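Local coordinates for ABC transporter, substrate binding protein (Agrobacterium tumefaciens, PDB 3C9H) that probably captures a still unidentified solute in the periplasm for delivery to an ABC importer, and binds a magnesium ion, at residues D75-E80 and K85-F90; A95-V100 and V339-L344; P144-E149 and F228-N233; K211-S216 and L220-D225; L132-A137 and N313-I318. One frame throughout, in Å; residues are numbered along the deposited sequence.

The five contacts spread over a bilobal fold of the kind found in periplasmic solute-binding proteins. Contact 1 comes first along the chain; contact 2 then closes a long loop enclosing the other three, with contact 4 inside contact 3 and contact 3 inside contact 5. Contacts 1 and 3 lie on opposite sides of the chain's centre, about 41 Å apart between centres. Contacts 3 and 4, about 13 Å between centres, touch where Phe228 meets Arg222 and Tyr213. Strand 135-142 of contact 5 runs antiparallel beside strand 230-235 of contact 3. Contacts 1 and 4 are local, and helix 216-224 of contact 4 begins near the magnesium site; contacts 2, 3 and 5 join parts 79 to 239 residues apart.

Contact 1 (D75-E80 and K85-F90); sequences DRIVKE and KKTADF
The Glu80 carboxylate is approached in two ways: Thr87 OG1, from across the contact, donates to Glu80 OE1 at 2.7 Å, nearly in line with the C-O bond, whereas Arg76 NE meets Glu80 OE2 from above the carboxylate plane, 43° out of it, in a salt bridge of 2.9 Å. Seen from the arginine, one turn earlier on the same helix, the carboxylate lies at the edge of the guanidinium, close to its plane. With both oxygens held, the rotation of the carboxylate is restrained. A chi1 of -165° swings the Thr87 hydroxyl away from the backbone N and over toward the helix, and OG1 also rests 3.7 Å from CG1 of Ile77. Lys85 N donates to Glu80 O at 3.1 Å, while the bent Lys85 chain brings NZ to 3.7 Å from Glu80 CG. The contact fastens the C-terminal part of helix 70-82 to the connection leading into strand 90-93, as in the alpha/beta lobes of solute-binding proteins. Strand 35-40 adjoins it through Tyr39, whose hydroxyl also bonds Glu80 OE1, Glu66 forms a salt bridge with Arg76, and Ile77 packs on Pro268 of strand 258-268 and Leu102 of helix 96-104.

Contact 2 (A95-V100 and V339-L344); sequences AMDLQV and VKRSRL
Water 1 bridges Asp97 and Arg341: it donates to Asp97 OD1 at 2.7 Å and accepts from Arg341 NH2 at 2.8 Å. Beside it runs a direct salt bridge, in which Arg341 NH1 donates to Asp97 OD2 at 2.9 Å. That bond lies almost in the guanidinium plane but meets OD2 on its syn side, 34° out of the carboxylate plane; the flat groups are tilted by 23°. Together they use both terminal nitrogens of the arginine and both oxygens of the aspartate, limiting the turning of either group. A chi1 of 60° directs the Asp97 carboxylate out toward Arg341, which reaches it on a chain extended from CG to NE. Over one face of the guanidinium lies the methyl CD2 of Leu98, 3.8 Å from Arg341 NH1, an apolar neighbour to the ion pair. The nearest CA atoms, those of Asp97 and Arg341, are 10.5 Å apart. This water-assisted salt bridge joins the first turn of helix 96-104 to the C-terminal helix 338-353, far along the chain. Phe185 of helix 183-194 makes a cation-pi contact with Arg341 and also touches Asp97, and Leu98 packs on Tyr74 of helix 70-82.

Contact 3 (P144-E149 and F228-N233); sequences PSFTTE and FVLGYN
Apolar contacts dominate between Phe146 and the pair Val229 and Leu230. A chi1 of -75°, with CG opposite the carbonyl carbon, points the phenyl ring at them: Phe146 CZ lies 3.9 Å from Leu230 CG, the two side chains crossing at about a right angle, and Phe146 CE2 is 4.3 Å from Val229 CB. A second kind of approach involves the backbone, for the ring turns its edge to the carbonyl of Val229, with CE2 3.4 Å from the oxygen. Its own loop also reaches the ring edge, through the carbonyl oxygen of Glu149. Beside the ring, Ser145 OG makes van der Waals contact with Val229 CG1 at 3.6 Å; no hydrogen bond joins the two segments. Tyr161 of helix 155-164 meets the Phe146 ring and also touches Leu230. Val229 is bonded through its backbone to His142 and Arg172, which places it beside strands 135-142 and 173-176. The arrangement is a loop folded over the start of a sheet strand, within the alpha/beta architecture of solute-binding proteins.

Contact 4 (K211-S216 and L220-D225); sequences KVYSTS and LERVSD
Tyr213 and Arg222 both carry CG anti to the carbonyl carbon (chi1 -67° and -73°), and the arginine, extended from CG to NE, thereby reaches the phenol. The setting is a strand-to-helix connection: strand 211-213 runs through a short turn into helix 216-224, with Thr215 as N-cap, its OG1 bonded to Ala218 N. The arginine passes obliquely by the phenol end of the tyrosine, the ring and guanidinium planes being 44° apart. Tyr213 CE1 lies 3.7 Å above one face of the guanidinium, displaced toward its rim, and Tyr213 OH is 3.4 Å from Arg222 CD. Although Tyr213 OH and Arg222 NE are 3.3 Å apart, the angle is too poor for a hydrogen bond. Arg222 NH1 is instead held by the backbone carbonyl of Ala218, with a weak bond to Glu221 OE2 at 3.3 Å as part of a salt bridge. The helix start is close to the magnesium site: Ser216 OG is bonded to Tyr176 OH and Leu235 N, and Ser216 N donates to a citrate, probably from the crystallisation liquor, which may mark the pocket. Inside the helix, Leu220 N donates to Ser216 O at 2.8 Å, and Leu220 CG rests 3.5 Å from that same oxygen.

Contact 5 (L132-A137 and N313-I318); sequences LTFEPA and NTMQAI
Phe134 and Met315 form a Met-aromatic contact of the edge-on kind, packing the approach to strand 135-142 against helix 312-319. The sulfur of Met315 lies 5.2 Å from the ring centroid and almost exactly in the ring plane, 88° off the normal. The methyl follows it along the same edge, Met315 CE standing 3.7 Å from Phe134 CD2, and also reaches Pro136 CD at 4.3 Å; a bend at the last torsion of the methionine (chi3 63°) lays CE there. The methionine and phenylalanine run alongside each other from opposite ends. Farther out on the ring, Gln316 crosses at about a right angle, its CG 3.8 Å from Phe134 CZ and its amide plane 68° from that of the ring. CG and NE2 of Gln316 both lie close to Phe134 CZ. In the next shell, Leu323 and Pro325 of strand 323-325 and Val260 of strand 258-268 pack on Phe134, while Pro300 touches Met315. The backbone of Phe134 is hydrogen-bonded to that of Pro300. The residues flanking Phe134, Thr133 and Glu135, are held by polar bonds: Glu135 forms a salt bridge with Arg263 and accepts from Ser237, and Thr133 OG1 is also bonded to Arg263 N. The same threonine oxygen, OG1 of Thr133, donates to Glu135 OE2 at 2.7 Å, using the anti lone pair of that carboxylate oxygen.

Contact 1 (D75-E80 and K85-F90)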
# COMPACT_ATOMS: atom_id res chain seq x y z
N ASP A 75 -1.02 -8.17 13.38
CA ASP A 75 -0.77 -8.56 14.77
C ASP A 75 -1.97 -8.37 15.67
O ASP A 75 -2.27 -9.22 16.53
CB ASP A 75 0.40 -7.76 15.35
CG ASP A 75 1.72 -8.18 14.81
OD1 ASP A 75 1.80 -9.27 14.19
OD2 ASP A 75 2.69 -7.43 15.01
N ARG A 76 -2.67 -7.27 15.50
CA ARG A 76 -3.79 -6.95 16.35
C ARG A 76 -5.00 -7.86 16.11
O ARG A 76 -5.65 -8.32 17.05
CB ARG A 76 -4.19 -5.52 16.14
CG ARG A 76 -5.29 -5.06 17.05
CD ARG A 76 -5.20 -3.56 17.28
NE ARG A 76 -6.49 -3.08 17.77
CZ ARG A 76 -6.88 -1.83 17.79
NH1 ARG A 76 -6.10 -0.88 17.30
NH2 ARG A 76 -8.11 -1.54 18.23
N ILE A 77 -5.31 -8.11 14.85
CA ILE A 77 -6.41 -9.00 14.53
C ILE A 77 -6.13 -10.42 15.07
O ILE A 77 -7.02 -11.06 15.65
CB ILE A 77 -6.70 -9.01 13.00
CG1 ILE A 77 -7.36 -7.68 12.61
CG2 ILE A 77 -7.58 -10.23 12.63
CD1 ILE A 77 -7.56 -7.46 11.13
N VAL A 78 -4.90 -10.90 14.89
CA VAL A 78 -4.51 -12.22 15.41
C VAL A 78 -4.61 -12.26 16.95
O VAL A 78 -5.16 -13.19 17.53
CB VAL A 78 -3.08 -12.62 14.98
CG1 VAL A 78 -2.59 -13.94 15.75
CG2 VAL A 78 -3.02 -12.85 13.48
N LYS A 79 -4.04 -11.26 17.61
CA LYS A 79 -4.08 -11.19 19.07
C LYS A 79 -5.48 -11.09 19.66
O LYS A 79 -5.80 -11.81 20.60
CB LYS A 79 -3.28 -10.00 19.57
CG LYS A 79 -1.84 -10.30 19.60
CD LYS A 79 -1.05 -9.12 20.12
CE LYS A 79 0.43 -9.17 19.70
NZ LYS A 79 0.88 -7.76 19.37
N GLU A 80 -6.30 -10.21 19.10
CA GLU A 80 -7.65 -10.02 19.58
C GLU A 80 -8.50 -11.27 19.34
O GLU A 80 -9.20 -11.71 20.23
CB GLU A 80 -8.30 -8.78 18.96
CG GLU A 80 -7.71 -7.49 19.52
CD GLU A 80 -8.13 -6.21 18.79
OE1 GLU A 80 -8.69 -6.27 17.66
OE2 GLU A 80 -7.88 -5.11 19.36
N LYS A 85 -11.69 -12.22 22.01
CA LYS A 85 -12.31 -10.90 21.96
C LYS A 85 -12.85 -10.61 20.57
O LYS A 85 -12.54 -11.29 19.59
CB LYS A 85 -11.28 -9.83 22.31
CG LYS A 85 -10.77 -9.87 23.72
CD LYS A 85 -9.76 -8.75 23.96
CE LYS A 85 -8.37 -9.05 23.35
NZ LYS A 85 -7.50 -7.84 23.17
N LYS A 86 -13.64 -9.56 20.46
CA LYS A 86 -14.00 -9.06 19.16
C LYS A 86 -12.87 -8.20 18.56
O LYS A 86 -11.92 -7.78 19.25
CB LYS A 86 -15.38 -8.37 19.20
CG LYS A 86 -16.56 -9.40 19.50
CD LYS A 86 -16.76 -10.43 18.35
CE LYS A 86 -17.44 -11.74 18.75
NZ LYS A 86 -17.00 -12.86 17.83
N THR A 87 -12.93 -7.99 17.26
CA THR A 87 -11.90 -7.25 16.55
C THR A 87 -12.60 -6.32 15.55
O THR A 87 -13.81 -6.14 15.62
CB THR A 87 -10.84 -8.24 15.92
OG1 THR A 87 -9.66 -7.53 15.53
CG2 THR A 87 -11.38 -9.02 14.71
N ALA A 88 -11.83 -5.74 14.64
CA ALA A 88 -12.38 -4.83 13.63
C ALA A 88 -13.46 -5.51 12.78
O ALA A 88 -13.48 -6.74 12.63
CB ALA A 88 -11.25 -4.32 12.71
N ASP A 89 -14.33 -4.69 12.21
CA ASP A 89 -15.35 -5.16 11.31
C ASP A 89 -14.85 -5.23 9.85
O ASP A 89 -15.44 -5.94 9.02
CB ASP A 89 -16.55 -4.23 11.41
CG ASP A 89 -17.08 -4.11 12.84
OD1 ASP A 89 -17.14 -5.15 13.51
OD2 ASP A 89 -17.42 -3.00 13.30
N PHE A 90 -13.80 -4.45 9.56
CA PHE A 90 -13.15 -4.36 8.25
C PHE A 90 -11.66 -4.10 8.42
O PHE A 90 -11.25 -3.22 9.20
CB PHE A 90 -13.79 -3.24 7.40
CG PHE A 90 -13.37 -3.24 5.95
CD1 PHE A 90 -13.62 -4.31 5.12
CD2 PHE A 90 -12.72 -2.16 5.42
CE1 PHE A 90 -13.20 -4.28 3.78
CE2 PHE A 90 -12.31 -2.12 4.09
CZ PHE A 90 -12.55 -3.20 3.28

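Contact 2 (A95-V100 and V339-L344)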
# COMPACT_ATOMS: atom_id res chain seq x y z
N ALA A 95 -0.47 -4.57 2.82
CA ALA A 95 0.38 -5.74 3.02
C ALA A 95 -0.38 -7.01 2.55
O ALA A 95 -0.97 -7.76 3.34
CB ALA A 95 0.91 -5.84 4.44
N MET A 96 -0.34 -7.25 1.24
CA MET A 96 -1.22 -8.19 0.57
C MET A 96 -1.01 -9.58 1.16
O MET A 96 -1.96 -10.32 1.41
CB MET A 96 -0.93 -8.25 -0.92
CG MET A 96 -1.08 -6.94 -1.74
SD MET A 96 -0.72 -7.08 -3.50
CE MET A 96 -2.08 -8.12 -4.02
N ASP A 97 0.24 -9.91 1.37
CA ASP A 97 0.64 -11.18 1.93
C ASP A 97 0.08 -11.44 3.33
O ASP A 97 -0.41 -12.54 3.62
CB ASP A 97 2.16 -11.34 1.85
CG ASP A 97 2.94 -10.26 2.61
OD1 ASP A 97 2.48 -9.10 2.72
OD2 ASP A 97 4.07 -10.58 3.03
N LEU A 98 0.09 -10.43 4.19
CA LEU A 98 -0.42 -10.57 5.54
C LEU A 98 -1.93 -10.73 5.53
O LEU A 98 -2.49 -11.41 6.38
CB LEU A 98 -0.03 -9.36 6.42
CG LEU A 98 1.49 -9.19 6.61
CD1 LEU A 98 1.82 -8.02 7.51
CD2 LEU A 98 2.15 -10.52 7.11
N GLN A 99 -2.60 -10.07 4.57
CA GLN A 99 -4.04 -10.20 4.44
C GLN A 99 -4.46 -11.57 3.95
O GLN A 99 -5.41 -12.15 4.44
CB GLN A 99 -4.60 -9.10 3.54
CG GLN A 99 -4.53 -7.71 4.19
CD GLN A 99 -5.61 -7.50 5.24
OE1 GLN A 99 -5.45 -7.92 6.40
NE2 GLN A 99 -6.71 -6.83 4.86
N VAL A 100 -3.73 -12.09 2.98
CA VAL A 100 -3.99 -13.45 2.49
C VAL A 100 -3.66 -14.47 3.59
O VAL A 100 -4.41 -15.41 3.79
CB VAL A 100 -3.25 -13.73 1.17
CG1 VAL A 100 -3.33 -15.27 0.77
CG2 VAL A 100 -3.84 -12.86 0.06
N VAL A 339 9.39 -18.16 7.68
CA VAL A 339 10.81 -18.36 7.85
C VAL A 339 11.59 -17.71 6.71
O VAL A 339 12.62 -17.10 6.95
CB VAL A 339 11.18 -19.84 7.97
CG1 VAL A 339 12.69 -20.02 8.08
CG2 VAL A 339 10.49 -20.48 9.16
N LYS A 340 11.11 -17.86 5.48
CA LYS A 340 11.72 -17.16 4.33
C LYS A 340 11.58 -15.66 4.47
O LYS A 340 12.47 -14.93 4.08
CB LYS A 340 11.09 -17.60 3.03
CG LYS A 340 11.45 -18.98 2.63
CD LYS A 340 10.81 -19.34 1.33
CE LYS A 340 11.65 -20.36 0.56
NZ LYS A 340 11.07 -20.52 -0.81
N ARG A 341 10.46 -15.20 5.02
CA ARG A 341 10.26 -13.81 5.34
C ARG A 341 11.38 -13.31 6.23
O ARG A 341 12.00 -12.28 5.94
CB ARG A 341 8.89 -13.60 6.01
CG ARG A 341 8.49 -12.13 6.16
CD ARG A 341 7.47 -11.89 7.29
NE ARG A 341 7.02 -10.49 7.29
CZ ARG A 341 6.15 -10.00 6.42
NH1 ARG A 341 5.60 -10.79 5.50
NH2 ARG A 341 5.83 -8.70 6.47
N SER A 342 11.63 -14.05 7.32
CA SER A 342 12.68 -13.70 8.29
C SER A 342 14.05 -13.73 7.66
O SER A 342 14.88 -12.89 7.97
CB SER A 342 12.68 -14.68 9.48
OG SER A 342 11.59 -14.42 10.33
N ARG A 343 14.29 -14.68 6.77
CA ARG A 343 15.59 -14.78 6.12
C ARG A 343 15.84 -13.58 5.20
O ARG A 343 16.93 -13.02 5.19
CB ARG A 343 15.70 -16.10 5.37
CG ARG A 343 15.63 -17.35 6.30
CD ARG A 343 16.90 -17.50 7.15
NE ARG A 343 16.98 -18.74 7.94
CZ ARG A 343 16.33 -18.97 9.08
NH1 ARG A 343 15.49 -18.06 9.58
NH2 ARG A 343 16.51 -20.12 9.73
N LEU A 344 14.83 -13.18 4.43
CA LEU A 344 14.97 -12.04 3.51
C LEU A 344 15.25 -10.74 4.25
O LEU A 344 15.99 -9.89 3.76
CB LEU A 344 13.71 -11.89 2.67
CG LEU A 344 13.70 -10.73 1.67
CD1 LEU A 344 14.79 -10.92 0.62
CD2 LEU A 344 12.35 -10.61 1.02
O HOH W 1 4.21 -7.85 4.31

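Contact 3 (P144-E149 and F228-N233)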
# COMPACT_ATOMS: atom_id res chain seq x y z
N PRO A 144 14.03 20.68 -7.27
CA PRO A 144 15.15 21.64 -7.19
C PRO A 144 16.55 21.04 -7.12
O PRO A 144 17.52 21.74 -7.42
CB PRO A 144 14.86 22.42 -5.90
CG PRO A 144 13.37 22.33 -5.75
CD PRO A 144 13.04 20.93 -6.21
N SER A 145 16.65 19.77 -6.73
CA SER A 145 17.96 19.10 -6.64
C SER A 145 18.40 18.48 -7.97
O SER A 145 19.52 18.04 -8.07
CB SER A 145 17.95 17.99 -5.57
OG SER A 145 17.83 18.54 -4.28
N PHE A 146 17.51 18.43 -8.95
CA PHE A 146 17.79 17.79 -10.24
C PHE A 146 17.68 18.81 -11.35
O PHE A 146 16.91 18.66 -12.29
CB PHE A 146 16.87 16.61 -10.47
CG PHE A 146 17.25 15.43 -9.65
CD1 PHE A 146 18.12 14.46 -10.16
CD2 PHE A 146 16.83 15.32 -8.34
CE1 PHE A 146 18.51 13.38 -9.39
CE2 PHE A 146 17.22 14.23 -7.56
CZ PHE A 146 18.07 13.28 -8.09
N THR A 147 18.50 19.83 -11.23
CA THR A 147 18.46 20.91 -12.19
C THR A 147 19.46 20.80 -13.33
O THR A 147 19.17 21.30 -14.39
CB THR A 147 18.56 22.24 -11.48
OG1 THR A 147 19.62 22.17 -10.52
CG2 THR A 147 17.18 22.53 -10.74
N THR A 148 20.63 20.16 -13.15
CA THR A 148 21.54 19.94 -14.31
C THR A 148 21.59 18.49 -14.76
O THR A 148 22.34 18.14 -15.67
CB THR A 148 23.00 20.45 -14.09
OG1 THR A 148 23.57 19.80 -12.96
CG2 THR A 148 23.04 21.97 -13.89
N GLU A 149 20.78 17.65 -14.14
CA GLU A 149 20.67 16.28 -14.58
C GLU A 149 19.32 15.75 -14.17
O GLU A 149 18.84 16.05 -13.08
CB GLU A 149 21.77 15.45 -13.96
CG GLU A 149 21.97 14.11 -14.61
CD GLU A 149 22.83 13.21 -13.74
OE1 GLU A 149 23.77 13.73 -13.08
OE2 GLU A 149 22.53 11.99 -13.71
N PHE A 228 15.90 15.20 1.69
CA PHE A 228 16.25 14.06 0.88
C PHE A 228 16.11 14.43 -0.58
O PHE A 228 15.22 15.17 -0.94
CB PHE A 228 15.29 12.89 1.15
CG PHE A 228 15.40 12.30 2.54
CD1 PHE A 228 16.55 12.41 3.29
CD2 PHE A 228 14.34 11.56 3.05
CE1 PHE A 228 16.63 11.84 4.56
CE2 PHE A 228 14.42 10.99 4.32
CZ PHE A 228 15.57 11.13 5.07
N VAL A 229 16.96 13.87 -1.42
CA VAL A 229 16.89 14.15 -2.86
C VAL A 229 16.12 13.05 -3.63
O VAL A 229 15.58 13.31 -4.69
CB VAL A 229 18.29 14.33 -3.44
CG1 VAL A 229 18.99 15.50 -2.72
CG2 VAL A 229 19.10 13.02 -3.36
N LEU A 230 16.10 11.84 -3.09
CA LEU A 230 15.47 10.68 -3.74
C LEU A 230 14.80 9.77 -2.72
O LEU A 230 15.34 9.53 -1.63
CB LEU A 230 16.52 9.84 -4.49
CG LEU A 230 17.01 10.31 -5.86
CD1 LEU A 230 18.30 9.55 -6.22
CD2 LEU A 230 15.95 10.14 -6.94
N GLY A 231 13.64 9.22 -3.09
CA GLY A 231 13.05 8.09 -2.38
C GLY A 231 12.78 6.92 -3.32
O GLY A 231 12.47 7.10 -4.51
N TYR A 232 12.90 5.71 -2.77
CA TYR A 232 12.80 4.48 -3.53
C TYR A 232 11.63 3.62 -3.00
O TYR A 232 11.50 3.45 -1.79
CB TYR A 232 14.12 3.69 -3.44
CG TYR A 232 14.05 2.35 -4.11
CD1 TYR A 232 14.15 2.24 -5.48
CD2 TYR A 232 13.89 1.18 -3.37
CE1 TYR A 232 14.05 1.02 -6.12
CE2 TYR A 232 13.79 -0.07 -4.00
CZ TYR A 232 13.87 -0.14 -5.37
OH TYR A 232 13.80 -1.36 -6.01
N ASN A 233 10.83 3.07 -3.91
CA ASN A 233 9.67 2.21 -3.57
C ASN A 233 8.59 2.91 -2.76
O ASN A 233 7.99 2.33 -1.85
CB ASN A 233 10.12 0.95 -2.83
CG ASN A 233 10.45 -0.20 -3.76
OD1 ASN A 233 10.71 -1.33 -3.30
ND2 ASN A 233 10.43 0.06 -5.05

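Contact 4 (K211-S216 and L220-D225)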
# COMPACT_ATOMS: atom_id res chain seq x y z
N LYS A 211 18.40 6.23 4.64
CA LYS A 211 17.58 6.29 5.83
C LYS A 211 16.28 5.56 5.57
O LYS A 211 15.69 5.71 4.50
CB LYS A 211 17.28 7.73 6.18
CG LYS A 211 18.58 8.57 6.35
CD LYS A 211 18.40 9.66 7.36
CE LYS A 211 19.76 10.29 7.72
NZ LYS A 211 20.81 9.22 7.82
N VAL A 212 15.82 4.78 6.54
CA VAL A 212 14.65 3.92 6.33
C VAL A 212 13.51 4.31 7.27
O VAL A 212 13.72 4.64 8.46
CB VAL A 212 15.00 2.43 6.44
CG1 VAL A 212 16.02 2.02 5.37
CG2 VAL A 212 15.51 2.11 7.80
N TYR A 213 12.29 4.31 6.74
CA TYR A 213 11.12 4.76 7.47
C TYR A 213 9.99 3.75 7.30
O TYR A 213 9.96 2.98 6.33
CB TYR A 213 10.64 6.14 6.95
CG TYR A 213 11.62 7.25 7.23
CD1 TYR A 213 11.49 8.05 8.37
CD2 TYR A 213 12.72 7.45 6.41
CE1 TYR A 213 12.40 9.05 8.65
CE2 TYR A 213 13.66 8.45 6.70
CZ TYR A 213 13.49 9.23 7.82
OH TYR A 213 14.39 10.23 8.13
N SER A 214 9.03 3.81 8.22
CA SER A 214 7.89 2.93 8.21
C SER A 214 6.76 3.43 7.29
O SER A 214 5.86 2.67 6.98
CB SER A 214 7.38 2.73 9.64
OG SER A 214 6.78 3.93 10.16
N THR A 215 6.81 4.70 6.85
CA THR A 215 5.72 5.24 6.06
C THR A 215 6.20 6.03 4.83
O THR A 215 7.26 6.64 4.84
CB THR A 215 4.83 6.12 6.95
OG1 THR A 215 5.55 7.31 7.33
CG2 THR A 215 4.35 5.32 8.24
N SER A 216 5.41 6.00 3.76
CA SER A 216 5.68 6.82 2.59
C SER A 216 5.58 8.27 2.96
O SER A 216 6.40 9.07 2.51
CB SER A 216 4.71 6.52 1.43
OG SER A 216 5.12 5.41 0.67
N LEU A 220 8.02 11.27 1.99
CA LEU A 220 7.51 12.35 1.17
C LEU A 220 7.72 13.72 1.80
O LEU A 220 8.19 14.64 1.11
CB LEU A 220 6.04 12.11 0.79
CG LEU A 220 5.87 11.03 -0.28
CD1 LEU A 220 4.45 10.53 -0.29
CD2 LEU A 220 6.29 11.55 -1.68
N GLU A 221 7.46 13.86 3.10
CA GLU A 221 7.72 15.17 3.77
C GLU A 221 9.17 15.60 3.63
O GLU A 221 9.42 16.77 3.40
CB GLU A 221 7.22 15.25 5.23
CG GLU A 221 7.49 14.09 6.12
CD GLU A 221 6.57 14.04 7.37
OE1 GLU A 221 5.34 13.71 7.25
OE2 GLU A 221 7.10 14.29 8.47
N ARG A 222 10.10 14.67 3.70
CA ARG A 222 11.53 14.97 3.68
C ARG A 222 12.09 15.23 2.26
O ARG A 222 13.01 16.04 2.08
CB ARG A 222 12.32 13.89 4.40
CG ARG A 222 12.14 13.96 5.95
CD ARG A 222 12.52 12.66 6.64
NE ARG A 222 12.30 12.75 8.09
CZ ARG A 222 11.11 12.77 8.68
NH1 ARG A 222 9.98 12.67 7.98
NH2 ARG A 222 11.05 12.88 10.01
N VAL A 223 11.55 14.52 1.27
CA VAL A 223 11.84 14.80 -0.14
C VAL A 223 11.25 16.15 -0.53
O VAL A 223 11.89 16.91 -1.24
CB VAL A 223 11.32 13.66 -1.09
CG1 VAL A 223 11.46 14.04 -2.59
CG2 VAL A 223 12.11 12.35 -0.79
N SER A 224 10.07 16.47 -0.00
CA SER A 224 9.33 17.68 -0.38
C SER A 224 10.12 18.94 -0.12
O SER A 224 10.12 19.86 -0.94
CB SER A 224 8.00 17.78 0.40
OG SER A 224 7.10 18.66 -0.24
N ASP A 225 10.79 18.99 1.03
CA ASP A 225 11.55 20.16 1.41
C ASP A 225 13.05 19.96 1.26
O ASP A 225 13.84 20.69 1.83
CB ASP A 225 11.20 20.58 2.84
CG ASP A 225 11.62 19.57 3.86
OD1 ASP A 225 12.41 18.67 3.54
OD2 ASP A 225 11.17 19.71 5.01

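Contact 5 (L132-A137 and N313-I318)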
# COMPACT_ATOMS: atom_id res chain seq x y z
N LEU A 132 -8.57 -4.21 -3.98
CA LEU A 132 -9.48 -3.08 -4.29
C LEU A 132 -8.89 -1.88 -5.04
O LEU A 132 -9.65 -0.99 -5.46
CB LEU A 132 -10.15 -2.59 -3.00
CG LEU A 132 -10.94 -3.67 -2.25
CD1 LEU A 132 -11.31 -3.19 -0.81
CD2 LEU A 132 -12.19 -4.05 -3.04
N THR A 133 -7.55 -1.83 -5.15
CA THR A 133 -6.83 -0.73 -5.75
C THR A 133 -5.71 -1.31 -6.61
O THR A 133 -5.43 -2.50 -6.55
CB THR A 133 -6.17 0.17 -4.67
OG1 THR A 133 -5.09 -0.55 -4.04
CG2 THR A 133 -7.20 0.64 -3.62
N PHE A 134 -5.04 -0.44 -7.36
CA PHE A 134 -3.93 -0.85 -8.24
C PHE A 134 -2.89 0.29 -8.15
O PHE A 134 -3.01 1.30 -8.83
CB PHE A 134 -4.52 -1.03 -9.65
CG PHE A 134 -3.65 -1.80 -10.62
CD1 PHE A 134 -3.57 -3.19 -10.55
CD2 PHE A 134 -2.96 -1.14 -11.62
CE1 PHE A 134 -2.78 -3.91 -11.47
CE2 PHE A 134 -2.17 -1.84 -12.54
CZ PHE A 134 -2.08 -3.22 -12.46
N GLU A 135 -1.91 0.15 -7.25
CA GLU A 135 -0.98 1.25 -6.86
C GLU A 135 0.51 0.90 -7.04
O GLU A 135 0.96 -0.09 -6.51
CB GLU A 135 -1.23 1.64 -5.39
CG GLU A 135 -2.58 2.32 -5.16
CD GLU A 135 -2.91 2.45 -3.69
OE1 GLU A 135 -2.29 3.31 -3.03
OE2 GLU A 135 -3.75 1.66 -3.19
N PRO A 136 1.26 1.70 -7.82
CA PRO A 136 2.66 1.39 -8.10
C PRO A 136 3.64 1.90 -7.04
O PRO A 136 3.35 2.86 -6.34
CB PRO A 136 2.92 2.10 -9.42
CG PRO A 136 2.08 3.36 -9.32
CD PRO A 136 0.81 2.88 -8.58
N ALA A 137 4.77 1.20 -6.93
CA ALA A 137 5.93 1.62 -6.14
C ALA A 137 6.86 2.40 -7.05
O ALA A 137 7.41 1.83 -8.04
CB ALA A 137 6.65 0.44 -5.60
N ASN A 313 -7.22 -1.41 -15.71
CA ASN A 313 -7.33 -1.70 -17.16
C ASN A 313 -6.49 -0.75 -18.02
O ASN A 313 -5.67 -1.19 -18.83
CB ASN A 313 -8.81 -1.66 -17.62
CG ASN A 313 -9.00 -2.15 -19.05
OD1 ASN A 313 -8.51 -3.24 -19.42
ND2 ASN A 313 -9.74 -1.37 -19.87
N THR A 314 -6.68 0.55 -17.83
CA THR A 314 -5.98 1.55 -18.63
C THR A 314 -4.48 1.56 -18.35
O THR A 314 -3.67 1.67 -19.29
CB THR A 314 -6.57 2.95 -18.42
OG1 THR A 314 -7.95 2.92 -18.75
CG2 THR A 314 -5.83 4.01 -19.28
N MET A 315 -4.10 1.45 -17.07
CA MET A 315 -2.69 1.37 -16.69
C MET A 315 -1.98 0.19 -17.34
O MET A 315 -0.87 0.34 -17.88
CB MET A 315 -2.56 1.28 -15.17
CG MET A 315 -2.75 2.61 -14.50
SD MET A 315 -2.73 2.53 -12.69
CE MET A 315 -1.02 1.93 -12.37
N GLN A 316 -2.63 -0.97 -17.33
CA GLN A 316 -2.07 -2.13 -18.00
C GLN A 316 -2.02 -1.91 -19.52
O GLN A 316 -1.05 -2.30 -20.17
CB GLN A 316 -2.87 -3.39 -17.64
CG GLN A 316 -2.73 -3.71 -16.16
CD GLN A 316 -3.18 -5.11 -15.80
OE1 GLN A 316 -4.34 -5.48 -16.00
NE2 GLN A 316 -2.25 -5.90 -15.25
N ALA A 317 -3.05 -1.25 -20.06
CA ALA A 317 -3.10 -0.97 -21.50
C ALA A 317 -1.95 -0.10 -21.90
O ALA A 317 -1.26 -0.40 -22.87
CB ALA A 317 -4.42 -0.29 -21.88
N ILE A 318 -1.74 0.98 -21.15
CA ILE A 318 -0.67 1.95 -21.44
C ILE A 318 0.75 1.47 -21.12
O ILE A 318 1.67 1.68 -21.93
CB ILE A 318 -0.93 3.29 -20.73
CG1 ILE A 318 -2.24 3.92 -21.23
CG2 ILE A 318 0.27 4.24 -20.89
CD1 ILE A 318 -2.62 3.60 -22.69